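Local coordinates for protein response regulator (Caulobacter vibrioides, PDB 3N0R) that probably acts as a phosphorylation-controlled anti-anti-sigma switch of the stress response, joining a sigma-factor-like domain to a two-component receiver domain, at residues T161-E167 / P206-D212. The protein carries 1 engineered substitution. Residues are numbered along the deposited sequence; the frame is centred on the assembly and turned at random.
Sequences TEVLIIE and PGLVLAD
Leu-164, in strand 162-166, exchanges two backbone hydrogen bonds with strand 208-212, its N donating to Leu-208 O (3.0 Å) and its O accepting from Leu-210 N (2.9 Å). Ile-166 repeats the pattern with Leu-210 O and Asp-212 N. The segment axes run 7° apart in the same direction, which defines a parallel pair. At the start, Glu-162 O accepts a hydrogen bond from Gly-207 N (2.8 Å) and a weak one from Leu-208 N, longer and more bent. Carbonyl oxygens of this pairing also receive CA-H...O contacts, Val-209 CA lying 3.2 Å from Leu-164 O.

Apolar contacts occupy both faces. On the face that also carries Ile-165 and Leu-210, Val-163 CG2 lies alongside Leu-208 CD2, the two side chains pointing the same way; helix 170-182 covers Val-163 and Ile-165. On the opposite face Leu-164 CB touches Pro-206 CB and CG, each at 4.1 Å, while Ile-166, with CG1 anti to its carbonyl carbon (chi1 -48°), brings CD1 to 3.9 Å from Val-209 CG1.

Two acids meet at the C-terminal ends of the strands: Asp-212, the last residue of its strand, and Glu-167, just past the end of strand 162-166. Glu-167 bends at its second torsion, placing OE2 2.5 Å from Asp-212 OD2, with the carboxylate planes 79° apart. Asp-212 OD2 also forms a salt bridge with Lys-260, and Glu-167 OE1 accepts from Glu-169 N.

The two strands, first and third in sequence, are neighbouring inner strands of the parallel 2-1-3-4-5 receiver sheet, with 208-212 in the middle. Asp-212, the predicted phosphorylation site, is unmodified here. The regular backbone pairing thus delivers two acids side by side, consistent with the acidic phosphoacceptor pocket of receiver domains.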
ATOM      1  N   THR A 161     -18.006   6.262  -0.180  0.59 15.53           N
ATOM      2  CA  THR A 161     -18.351   5.545   1.030  0.59 17.29           C
ATOM      3  C   THR A 161     -18.257   6.457   2.240  0.59 15.17           C
ATOM      4  O   THR A 161     -17.817   7.610   2.142  0.59 16.11           O
ATOM      5  CB  THR A 161     -17.492   4.279   1.192  0.59 21.44           C
ATOM      6  OG1 THR A 161     -18.022   3.449   2.235  0.59 21.63           O
ATOM      7  CG2 THR A 161     -16.041   4.633   1.465  0.59 21.85           C
ATOM      8  N   GLU A 162     -18.703   5.936   3.374  1.00 14.86           N
ATOM      9  CA  GLU A 162     -18.648   6.672   4.624  1.00 15.08           C
ATOM     10  C   GLU A 162     -17.346   6.370   5.345  1.00 14.59           C
ATOM     11  O   GLU A 162     -16.967   5.208   5.495  1.00 15.59           O
ATOM     12  CB  GLU A 162     -19.837   6.296   5.506  1.00 18.25           C
ATOM     13  CG  GLU A 162     -21.167   6.716   4.922  1.00 22.78           C
ATOM     14  CD  GLU A 162     -22.333   6.405   5.835  1.00 28.80           C
ATOM     15  OE1 GLU A 162     -22.098   5.930   6.966  1.00 30.66           O
ATOM     16  OE2 GLU A 162     -23.486   6.638   5.417  1.00 32.41           O
ATOM     17  N   VAL A 163     -16.667   7.422   5.780  1.00 14.01           N
ATOM     18  CA  VAL A 163     -15.338   7.295   6.354  1.00 14.02           C
ATOM     19  C   VAL A 163     -15.282   7.871   7.758  1.00 14.14           C
ATOM     20  O   VAL A 163     -15.713   9.007   7.991  1.00 14.95           O
ATOM     21  CB  VAL A 163     -14.300   8.012   5.468  1.00 15.23           C
ATOM     22  CG1 VAL A 163     -12.907   7.826   6.029  1.00 16.38           C
ATOM     23  CG2 VAL A 163     -14.388   7.485   4.038  1.00 16.17           C
ATOM     24  N   LEU A 164     -14.740   7.086   8.688  1.00 13.23           N
ATOM     25  CA  LEU A 164     -14.441   7.557  10.043  1.00 13.68           C
ATOM     26  C   LEU A 164     -12.941   7.798  10.159  1.00 13.95           C
ATOM     27  O   LEU A 164     -12.134   6.949   9.754  1.00 14.37           O
ATOM     28  CB  LEU A 164     -14.864   6.499  11.068  1.00 14.60           C
ATOM     29  CG  LEU A 164     -14.418   6.743  12.511  1.00 16.00           C
ATOM     30  CD1 LEU A 164     -15.065   8.008  13.076  1.00 16.87           C
ATOM     31  CD2 LEU A 164     -14.777   5.546  13.378  1.00 17.10           C
ATOM     32  N   ILE A 165     -12.573   8.959  10.692  1.00 13.67           N
ATOM     33  CA  ILE A 165     -11.174   9.271  10.956  1.00 13.47           C
ATOM     34  C   ILE A 165     -10.950   9.250  12.466  1.00 13.71           C
ATOM     35  O   ILE A 165     -11.748   9.814  13.212  1.00 14.68           O
ATOM     36  CB  ILE A 165     -10.811  10.663  10.383  1.00 13.90           C
ATOM     37  CG1 ILE A 165     -10.946  10.660   8.856  1.00 15.87           C
ATOM     38  CG2 ILE A 165      -9.403  11.085  10.820  1.00 14.92           C
ATOM     39  CD1 ILE A 165     -11.033  12.022   8.250  1.00 17.33           C
ATOM     40  N   ILE A 166      -9.882   8.588  12.911  1.00 13.54           N
ATOM     41  CA  ILE A 166      -9.497   8.594  14.322  1.00 15.09           C
ATOM     42  C   ILE A 166      -8.110   9.224  14.431  1.00 15.04           C
ATOM     43  O   ILE A 166      -7.096   8.608  14.093  1.00 15.83           O
ATOM     44  CB  ILE A 166      -9.519   7.181  14.959  1.00 14.93           C
ATOM     45  CG1 ILE A 166     -10.831   6.444  14.636  1.00 15.83           C
ATOM     46  CG2 ILE A 166      -9.294   7.279  16.465  1.00 16.29           C
ATOM     47  CD1 ILE A 166     -10.832   4.969  15.019  1.00 16.25           C
ATOM     48  N   GLU A 167      -8.087  10.478  14.861  1.00 15.43           N
ATOM     49  CA  GLU A 167      -6.876  11.281  14.851  1.00 16.66           C
ATOM     50  C   GLU A 167      -7.077  12.426  15.821  1.00 17.70           C
ATOM     51  O   GLU A 167      -8.087  13.126  15.754  1.00 19.34           O
ATOM     52  CB  GLU A 167      -6.625  11.829  13.441  1.00 17.52           C
ATOM     53  CG  GLU A 167      -5.417  12.741  13.337  1.00 17.93           C
ATOM     54  CD  GLU A 167      -4.141  12.048  13.741  1.00 19.67           C
ATOM     55  OE1 GLU A 167      -3.539  12.441  14.760  1.00 22.67           O
ATOM     56  OE2 GLU A 167      -3.743  11.097  13.038  1.00 20.41           O
ATOM     57  N   PRO A 206     -19.010   2.620   9.594  1.00 17.60           N
ATOM     58  CA  PRO A 206     -18.420   3.230   8.399  1.00 16.57           C
ATOM     59  C   PRO A 206     -18.039   2.173   7.361  1.00 16.16           C
ATOM     60  O   PRO A 206     -18.018   0.981   7.672  1.00 17.59           O
ATOM     61  CB  PRO A 206     -17.165   3.901   8.952  1.00 18.62           C
ATOM     62  CG  PRO A 206     -16.774   3.048  10.087  1.00 19.95           C
ATOM     63  CD  PRO A 206     -18.047   2.536  10.702  1.00 19.21           C
ATOM     64  N   GLY A 207     -17.721   2.618   6.145  1.00 15.70           N
ATOM     65  CA  GLY A 207     -17.192   1.737   5.119  1.00 15.69           C
ATOM     66  C   GLY A 207     -15.674   1.727   5.074  1.00 15.16           C
ATOM     67  O   GLY A 207     -15.071   0.926   4.361  1.00 17.16           O
ATOM     68  N   LEU A 208     -15.048   2.629   5.817  1.00 14.39           N
ATOM     69  CA  LEU A 208     -13.593   2.751   5.823  1.00 14.34           C
ATOM     70  C   LEU A 208     -13.199   3.533   7.061  1.00 13.43           C
ATOM     71  O   LEU A 208     -13.881   4.490   7.430  1.00 14.52           O
ATOM     72  CB  LEU A 208     -13.111   3.501   4.575  1.00 15.26           C
ATOM     73  CG  LEU A 208     -11.625   3.847   4.472  1.00 16.44           C
ATOM     74  CD1 LEU A 208     -10.766   2.588   4.363  1.00 17.90           C
ATOM     75  CD2 LEU A 208     -11.388   4.761   3.277  1.00 17.35           C
ATOM     76  N   VAL A 209     -12.090   3.150   7.691  1.00 13.86           N
ATOM     77  CA  VAL A 209     -11.561   3.891   8.828  1.00 13.91           C
ATOM     78  C   VAL A 209     -10.102   4.234   8.571  1.00 13.91           C
ATOM     79  O   VAL A 209      -9.336   3.390   8.102  1.00 14.84           O
ATOM     80  CB  VAL A 209     -11.659   3.053  10.127  1.00 15.38           C
ATOM     81  CG1 VAL A 209     -11.083   3.819  11.303  1.00 16.41           C
ATOM     82  CG2 VAL A 209     -13.109   2.666  10.396  1.00 17.03           C
ATOM     83  N   LEU A 210      -9.742   5.485   8.852  1.00 13.72           N
ATOM     84  CA  LEU A 210      -8.341   5.894   8.876  0.55 14.25           C
ATOM     85  C   LEU A 210      -8.009   6.225  10.318  1.00 14.12           C
ATOM     86  O   LEU A 210      -8.635   7.091  10.916  1.00 15.60           O
ATOM     87  CB  LEU A 210      -8.103   7.122   7.996  0.55 15.40           C
ATOM     88  CG  LEU A 210      -8.266   6.948   6.483  0.55 17.20           C
ATOM     89  CD1 LEU A 210      -7.094   7.542   5.712  0.55 20.32           C
ATOM     90  CD2 LEU A 210      -8.510   5.500   6.088  0.55 20.52           C
ATOM     91  N   ALA A 211      -7.047   5.509  10.890  1.00 14.50           N
ATOM     92  CA  ALA A 211      -6.790   5.578  12.329  1.00 15.55           C
ATOM     93  C   ALA A 211      -5.318   5.785  12.635  1.00 15.51           C
ATOM     94  O   ALA A 211      -4.448   5.052  12.138  1.00 16.93           O
ATOM     95  CB  ALA A 211      -7.258   4.303  13.003  1.00 17.61           C
ATOM     96  N   ASP A 212      -5.039   6.754  13.497  1.00 16.67           N
ATOM     97  CA  ASP A 212      -3.681   6.953  13.956  1.00 17.48           C
ATOM     98  C   ASP A 212      -3.242   5.777  14.822  1.00 19.03           C
ATOM     99  O   ASP A 212      -4.015   5.258  15.636  1.00 19.93           O
ATOM    100  CB  ASP A 212      -3.539   8.276  14.712  1.00 18.77           C
ATOM    101  CG  ASP A 212      -2.109   8.799  14.679  1.00 21.10           C
ATOM    102  OD1 ASP A 212      -1.232   8.158  15.293  1.00 23.02           O
ATOM    103  OD2 ASP A 212      -1.855   9.837  14.023  1.00 22.77           O
TER